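Taurocyamine kinase (Schistosoma mansoni, PDB 4WOD) catalyses the reversible, magnesium-dependent transfer of a phosphate group between ATP and the guanidino compound taurocyamine, using two fused phosphagen kinase units. Local coordinates at residues 385-394 with 438-447. The protein carries 4 engineered substitutions. Residues are numbered along the deposited sequence; the frame is centred on the assembly and turned at random.
Sequences YTRKYLTPEI and DYLDPLICDY
In the small, all-helical N-terminal domain of the second phosphagen kinase repeat, Tyr385, Tyr389 and Tyr439 pack the short helix 385-388 and the turn after it against helix 437-448. Tyr389 lies over the backbone of that helix, with Leu443 CA 4.1 Å from its ring centroid in a CH-pi contact, while Pro442 CB reaches Tyr389 CE1 at 3.7 Å. Lys388 CG lies 4.0 Å above the opposite face, toward its rim. At the ring's edge the Tyr389 hydroxyl donates to Asp446 OD2; the modelled separation is too short to be taken literally. Lys388, extended beyond CG, brings NZ to the syn lone pair of the same oxygen, Asp446 OD2, in a 2.9 Å salt bridge, and this second partner should favour a charged carboxylate. Deeper in, Tyr439 has CG anti to its backbone N (chi1 172°), which sends the ring across to segment 385-394. Its OH donates to Thr386 O (2.7 Å) in the carbonyl plane, and Leu409 and Ile413 of helix 409-418 also pack on this side chain. At the other end, Tyr447 CB sits over the Tyr385 ring, the two ring planes 57° apart. Tyr447 lies about 6 Å, side chain to side chain, from Cys631, the predicted active-site residue. The contact thus joins helices typical of the phosphagen kinase N-terminal domain, one end facing the probable catalytic cleft.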
ATOM      1  N   TYR A 385       3.255  15.529 -18.883  1.00 25.11           N
ATOM      2  CA  TYR A 385       3.938  16.820 -18.741  1.00 24.13           C
ATOM      3  C   TYR A 385       5.163  16.722 -17.841  1.00 22.19           C
ATOM      4  O   TYR A 385       6.201  17.332 -18.125  1.00 23.97           O
ATOM      5  CB  TYR A 385       2.980  17.871 -18.183  1.00 23.67           C
ATOM      6  CG  TYR A 385       1.807  18.170 -19.087  1.00 21.35           C
ATOM      7  CD1 TYR A 385       1.886  19.159 -20.051  1.00 24.23           C
ATOM      8  CD2 TYR A 385       0.616  17.464 -18.963  1.00 23.76           C
ATOM      9  CE1 TYR A 385       0.809  19.445 -20.876  1.00 26.80           C
ATOM     10  CE2 TYR A 385      -0.468  17.735 -19.785  1.00 26.81           C
ATOM     11  CZ  TYR A 385      -0.361  18.725 -20.744  1.00 30.69           C
ATOM     12  OH  TYR A 385      -1.427  19.005 -21.562  1.00 30.39           O
ATOM     13  N   THR A 386       5.021  15.949 -16.766  1.00 20.19           N
ATOM     14  CA  THR A 386       6.049  15.805 -15.746  1.00 22.09           C
ATOM     15  C   THR A 386       7.367  15.333 -16.362  1.00 20.70           C
ATOM     16  O   THR A 386       8.442  15.831 -16.019  1.00 18.39           O
ATOM     17  CB  THR A 386       5.594  14.812 -14.641  1.00 22.15           C
ATOM     18  OG1 THR A 386       4.300  15.208 -14.131  1.00 24.52           O
ATOM     19  CG2 THR A 386       6.614  14.737 -13.510  1.00 17.20           C
ATOM     20  N   ARG A 387       7.265  14.380 -17.284  1.00 22.79           N
ATOM     21  CA  ARG A 387       8.433  13.857 -18.003  1.00 24.46           C
ATOM     22  C   ARG A 387       8.903  14.745 -19.153  1.00 22.40           C
ATOM     23  O   ARG A 387      10.101  14.935 -19.358  1.00 17.18           O
ATOM     24  CB  ARG A 387       8.131  12.460 -18.550  1.00 24.04           C
ATOM     25  CG  ARG A 387       9.268  11.911 -19.365  1.00 25.81           C
ATOM     26  CD  ARG A 387       9.118  10.438 -19.666  1.00 27.95           C
ATOM     27  NE  ARG A 387      10.364   9.926 -20.223  1.00 32.56           N
ATOM     28  CZ  ARG A 387      10.448   9.189 -21.329  1.00 36.49           C
ATOM     29  NH1 ARG A 387       9.352   8.864 -21.999  1.00 32.30           N
ATOM     30  NH2 ARG A 387      11.628   8.780 -21.765  1.00 29.70           N
ATOM     31  N   LYS A 388       7.953  15.288 -19.904  1.00 22.49           N
ATOM     32  CA  LYS A 388       8.271  16.056 -21.103  1.00 24.53           C
ATOM     33  C   LYS A 388       9.230  17.220 -20.822  1.00 26.99           C
ATOM     34  O   LYS A 388      10.110  17.520 -21.635  1.00 19.50           O
ATOM     35  CB  LYS A 388       6.975  16.575 -21.739  1.00 23.45           C
ATOM     36  CG  LYS A 388       7.156  17.286 -23.057  1.00 21.68           C
ATOM     37  CD  LYS A 388       5.805  17.685 -23.608  1.00 22.06           C
ATOM     38  CE  LYS A 388       5.936  18.604 -24.802  1.00 31.46           C
ATOM     39  NZ  LYS A 388       4.589  18.967 -25.319  1.00 33.45           N
ATOM     40  N   TYR A 389       9.081  17.866 -19.662  1.00 22.04           N
ATOM     41  CA  TYR A 389       9.905  19.037 -19.373  1.00 18.58           C
ATOM     42  C   TYR A 389      11.044  18.722 -18.434  1.00 20.57           C
ATOM     43  O   TYR A 389      11.803  19.615 -18.057  1.00 22.26           O
ATOM     44  CB  TYR A 389       9.035  20.172 -18.825  1.00 20.18           C
ATOM     45  CG  TYR A 389       8.138  20.672 -19.926  1.00 20.97           C
ATOM     46  CD1 TYR A 389       8.614  21.578 -20.873  1.00 18.27           C
ATOM     47  CD2 TYR A 389       6.846  20.182 -20.071  1.00 18.11           C
ATOM     48  CE1 TYR A 389       7.817  22.011 -21.921  1.00 20.56           C
ATOM     49  CE2 TYR A 389       6.042  20.613 -21.105  1.00 25.02           C
ATOM     50  CZ  TYR A 389       6.527  21.529 -22.026  1.00 18.48           C
ATOM     51  OH  TYR A 389       5.721  21.938 -23.060  1.00 24.54           O
ATOM     52  N   LEU A 390      11.186  17.448 -18.082  1.00 19.14           N
ATOM     53  CA  LEU A 390      12.323  17.026 -17.278  1.00 22.50           C
ATOM     54  C   LEU A 390      13.502  16.694 -18.195  1.00 23.32           C
ATOM     55  O   LEU A 390      13.835  15.524 -18.389  1.00 26.03           O
ATOM     56  CB  LEU A 390      11.969  15.823 -16.413  1.00 15.11           C
ATOM     57  CG  LEU A 390      12.948  15.556 -15.269  1.00 19.18           C
ATOM     58  CD1 LEU A 390      12.807  16.615 -14.188  1.00 21.14           C
ATOM     59  CD2 LEU A 390      12.725  14.167 -14.683  1.00 17.92           C
ATOM     60  N   THR A 391      14.122  17.730 -18.757  1.00 25.08           N
ATOM     61  CA  THR A 391      15.211  17.547 -19.722  1.00 25.46           C
ATOM     62  C   THR A 391      16.546  17.284 -19.011  1.00 25.87           C
ATOM     63  O   THR A 391      16.663  17.494 -17.802  1.00 20.60           O
ATOM     64  CB  THR A 391      15.351  18.775 -20.653  1.00 23.83           C
ATOM     65  OG1 THR A 391      15.710  19.931 -19.886  1.00 22.98           O
ATOM     66  CG2 THR A 391      14.048  19.038 -21.424  1.00 25.28           C
ATOM     67  N   PRO A 392      17.553  16.786 -19.757  1.00 26.47           N
ATOM     68  CA  PRO A 392      18.896  16.648 -19.186  1.00 28.49           C
ATOM     69  C   PRO A 392      19.414  17.940 -18.559  1.00 26.27           C
ATOM     70  O   PRO A 392      20.001  17.911 -17.477  1.00 23.95           O
ATOM     71  CB  PRO A 392      19.739  16.255 -20.398  1.00 27.41           C
ATOM     72  CG  PRO A 392      18.789  15.437 -21.229  1.00 23.64           C
ATOM     73  CD  PRO A 392      17.442  16.094 -21.059  1.00 27.74           C
ATOM     74  N   GLU A 393      19.190  19.059 -19.236  1.00 25.27           N
ATOM     75  CA  GLU A 393      19.694  20.345 -18.774  1.00 27.72           C
ATOM     76  C   GLU A 393      18.937  20.817 -17.510  1.00 22.13           C
ATOM     77  O   GLU A 393      19.502  21.487 -16.643  1.00 25.55           O
ATOM     78  CB  GLU A 393      19.608  21.390 -19.893  1.00 27.66           C
ATOM     79  CG  GLU A 393      20.101  20.935 -21.315  1.00 33.67           C
ATOM     80  CD  GLU A 393      19.251  19.837 -22.016  1.00 38.49           C
ATOM     81  OE1 GLU A 393      18.005  19.907 -21.988  1.00 35.21           O
ATOM     82  OE2 GLU A 393      19.834  18.901 -22.616  1.00 44.58           O
ATOM     83  N   ILE A 394      17.668  20.446 -17.410  1.00 22.82           N
ATOM     84  CA  ILE A 394      16.866  20.749 -16.233  1.00 22.61           C
ATOM     85  C   ILE A 394      17.332  19.882 -15.058  1.00 23.23           C
ATOM     86  O   ILE A 394      17.527  20.375 -13.954  1.00 20.74           O
ATOM     87  CB  ILE A 394      15.368  20.522 -16.509  1.00 21.22           C
ATOM     88  CG1 ILE A 394      14.770  21.717 -17.274  1.00 20.80           C
ATOM     89  CG2 ILE A 394      14.604  20.225 -15.201  1.00 20.37           C
ATOM     90  CD1 ILE A 394      14.784  23.008 -16.513  1.00 21.48           C
ATOM     91  N   ASP A 438      12.194  27.134 -14.329  1.00 17.23           N
ATOM     92  CA  ASP A 438      12.646  26.606 -15.618  1.00 20.75           C
ATOM     93  C   ASP A 438      11.970  25.289 -15.938  1.00 21.21           C
ATOM     94  O   ASP A 438      11.854  24.908 -17.101  1.00 20.34           O
ATOM     95  CB  ASP A 438      14.162  26.408 -15.636  1.00 18.82           C
ATOM     96  CG  ASP A 438      14.923  27.710 -15.808  1.00 26.00           C
ATOM     97  OD1 ASP A 438      14.302  28.786 -15.787  1.00 26.38           O
ATOM     98  OD2 ASP A 438      16.149  27.656 -15.991  1.00 32.90           O
ATOM     99  N   TYR A 439      11.563  24.568 -14.902  1.00 19.99           N
ATOM    100  CA  TYR A 439      10.806  23.341 -15.122  1.00 18.08           C
ATOM    101  C   TYR A 439       9.315  23.636 -15.174  1.00 17.28           C
ATOM    102  O   TYR A 439       8.619  23.195 -16.085  1.00 17.58           O
ATOM    103  CB  TYR A 439      11.115  22.327 -14.030  1.00 13.05           C
ATOM    104  CG  TYR A 439      10.271  21.079 -14.034  1.00 18.99           C
ATOM    105  CD1 TYR A 439      10.437  20.109 -15.014  1.00 18.04           C
ATOM    106  CD2 TYR A 439       9.334  20.848 -13.030  1.00 17.88           C
ATOM    107  CE1 TYR A 439       9.685  18.951 -15.003  1.00 20.49           C
ATOM    108  CE2 TYR A 439       8.581  19.686 -13.010  1.00 15.76           C
ATOM    109  CZ  TYR A 439       8.763  18.742 -14.005  1.00 20.00           C
ATOM    110  OH  TYR A 439       8.014  17.579 -14.004  1.00 19.77           O
ATOM    111  N   LEU A 440       8.822  24.386 -14.190  1.00 15.66           N
ATOM    112  CA  LEU A 440       7.377  24.523 -14.031  1.00 17.30           C
ATOM    113  C   LEU A 440       6.732  25.488 -15.041  1.00 17.61           C
ATOM    114  O   LEU A 440       5.586  25.278 -15.446  1.00 18.42           O
ATOM    115  CB  LEU A 440       7.041  24.955 -12.596  1.00 15.69           C
ATOM    116  CG  LEU A 440       7.229  23.889 -11.493  1.00 19.71           C
ATOM    117  CD1 LEU A 440       7.195  24.507 -10.096  1.00 16.78           C
ATOM    118  CD2 LEU A 440       6.159  22.796 -11.598  1.00 18.96           C
ATOM    119  N   ASP A 441       7.446  26.533 -15.461  1.00 16.86           N
ATOM    120  CA  ASP A 441       6.805  27.547 -16.288  1.00 16.84           C
ATOM    121  C   ASP A 441       6.470  27.048 -17.697  1.00 18.22           C
ATOM    122  O   ASP A 441       5.362  27.269 -18.165  1.00 18.90           O
ATOM    123  CB  ASP A 441       7.658  28.810 -16.380  1.00 18.58           C
ATOM    124  CG  ASP A 441       6.914  29.950 -17.050  1.00 22.20           C
ATOM    125  OD1 ASP A 441       5.995  30.505 -16.411  1.00 19.85           O
ATOM    126  OD2 ASP A 441       7.233  30.273 -18.210  1.00 16.71           O
ATOM    127  N   PRO A 442       7.416  26.369 -18.381  1.00 19.66           N
ATOM    128  CA  PRO A 442       6.992  25.848 -19.689  1.00 21.01           C
ATOM    129  C   PRO A 442       5.881  24.789 -19.562  1.00 19.20           C
ATOM    130  O   PRO A 442       4.957  24.754 -20.383  1.00 19.62           O
ATOM    131  CB  PRO A 442       8.284  25.237 -20.268  1.00 19.80           C
ATOM    132  CG  PRO A 442       9.173  25.005 -19.097  1.00 17.93           C
ATOM    133  CD  PRO A 442       8.854  26.132 -18.134  1.00 16.18           C
ATOM    134  N   LEU A 443       5.964  23.970 -18.522  1.00 19.19           N
ATOM    135  CA  LEU A 443       4.956  22.947 -18.235  1.00 18.61           C
ATOM    136  C   LEU A 443       3.559  23.541 -18.050  1.00 19.80           C
ATOM    137  O   LEU A 443       2.560  22.985 -18.524  1.00 21.56           O
ATOM    138  CB  LEU A 443       5.360  22.164 -16.977  1.00 14.93           C
ATOM    139  CG  LEU A 443       4.548  20.919 -16.581  1.00 21.03           C
ATOM    140  CD1 LEU A 443       5.442  19.898 -15.861  1.00 17.47           C
ATOM    141  CD2 LEU A 443       3.324  21.284 -15.719  1.00 18.60           C
ATOM    142  N   ILE A 444       3.501  24.644 -17.309  1.00 18.05           N
ATOM    143  CA  ILE A 444       2.256  25.352 -17.017  1.00 18.38           C
ATOM    144  C   ILE A 444       1.687  25.945 -18.301  1.00 20.96           C
ATOM    145  O   ILE A 444       0.511  25.785 -18.608  1.00 20.65           O
ATOM    146  CB  ILE A 444       2.508  26.465 -15.960  1.00 16.81           C
ATOM    147  CG1 ILE A 444       2.680  25.846 -14.567  1.00 17.95           C
ATOM    148  CG2 ILE A 444       1.405  27.516 -15.951  1.00 17.43           C
ATOM    149  CD1 ILE A 444       3.328  26.790 -13.549  1.00 14.49           C
ATOM    150  N   CYS A 445       2.555  26.618 -19.048  1.00 19.44           N
ATOM    151  CA  CYS A 445       2.214  27.183 -20.345  1.00 26.14           C
ATOM    152  C   CYS A 445       1.630  26.142 -21.297  1.00 19.35           C
ATOM    153  O   CYS A 445       0.617  26.392 -21.951  1.00 21.19           O
ATOM    154  CB  CYS A 445       3.449  27.823 -20.963  1.00 20.94           C
ATOM    155  SG  CYS A 445       3.866  29.415 -20.219  1.00 28.03           S
ATOM    156  N   ASP A 446       2.281  24.983 -21.359  1.00 21.98           N
ATOM    157  CA  ASP A 446       1.814  23.844 -22.157  1.00 23.58           C
ATOM    158  C   ASP A 446       0.448  23.334 -21.687  1.00 25.38           C
ATOM    159  O   ASP A 446      -0.498  23.268 -22.474  1.00 25.89           O
ATOM    160  CB  ASP A 446       2.841  22.709 -22.094  1.00 22.87           C
ATOM    161  CG  ASP A 446       2.673  21.678 -23.212  1.00 30.75           C
ATOM    162  OD1 ASP A 446       1.559  21.540 -23.763  1.00 31.76           O
ATOM    163  OD2 ASP A 446       3.673  20.993 -23.527  1.00 27.44           O
ATOM    164  N   TYR A 447       0.346  22.982 -20.406  1.00 21.42           N
ATOM    165  CA  TYR A 447      -0.905  22.436 -19.864  1.00 22.47           C
ATOM    166  C   TYR A 447      -2.097  23.381 -20.071  1.00 23.26           C
ATOM    167  O   TYR A 447      -3.154  22.962 -20.538  1.00 20.73           O
ATOM    168  CB  TYR A 447      -0.747  22.118 -18.364  1.00 20.86           C
ATOM    169  CG  TYR A 447      -1.924  21.391 -17.736  1.00 20.79           C
ATOM    170  CD1 TYR A 447      -1.902  20.009 -17.570  1.00 20.94           C
ATOM    171  CD2 TYR A 447      -3.056  22.080 -17.311  1.00 20.91           C
ATOM    172  CE1 TYR A 447      -2.980  19.327 -17.002  1.00 18.89           C
ATOM    173  CE2 TYR A 447      -4.136  21.407 -16.741  1.00 19.23           C
ATOM    174  CZ  TYR A 447      -4.084  20.037 -16.583  1.00 23.79           C
ATOM    175  OH  TYR A 447      -5.145  19.365 -16.017  1.00 25.49           O
TER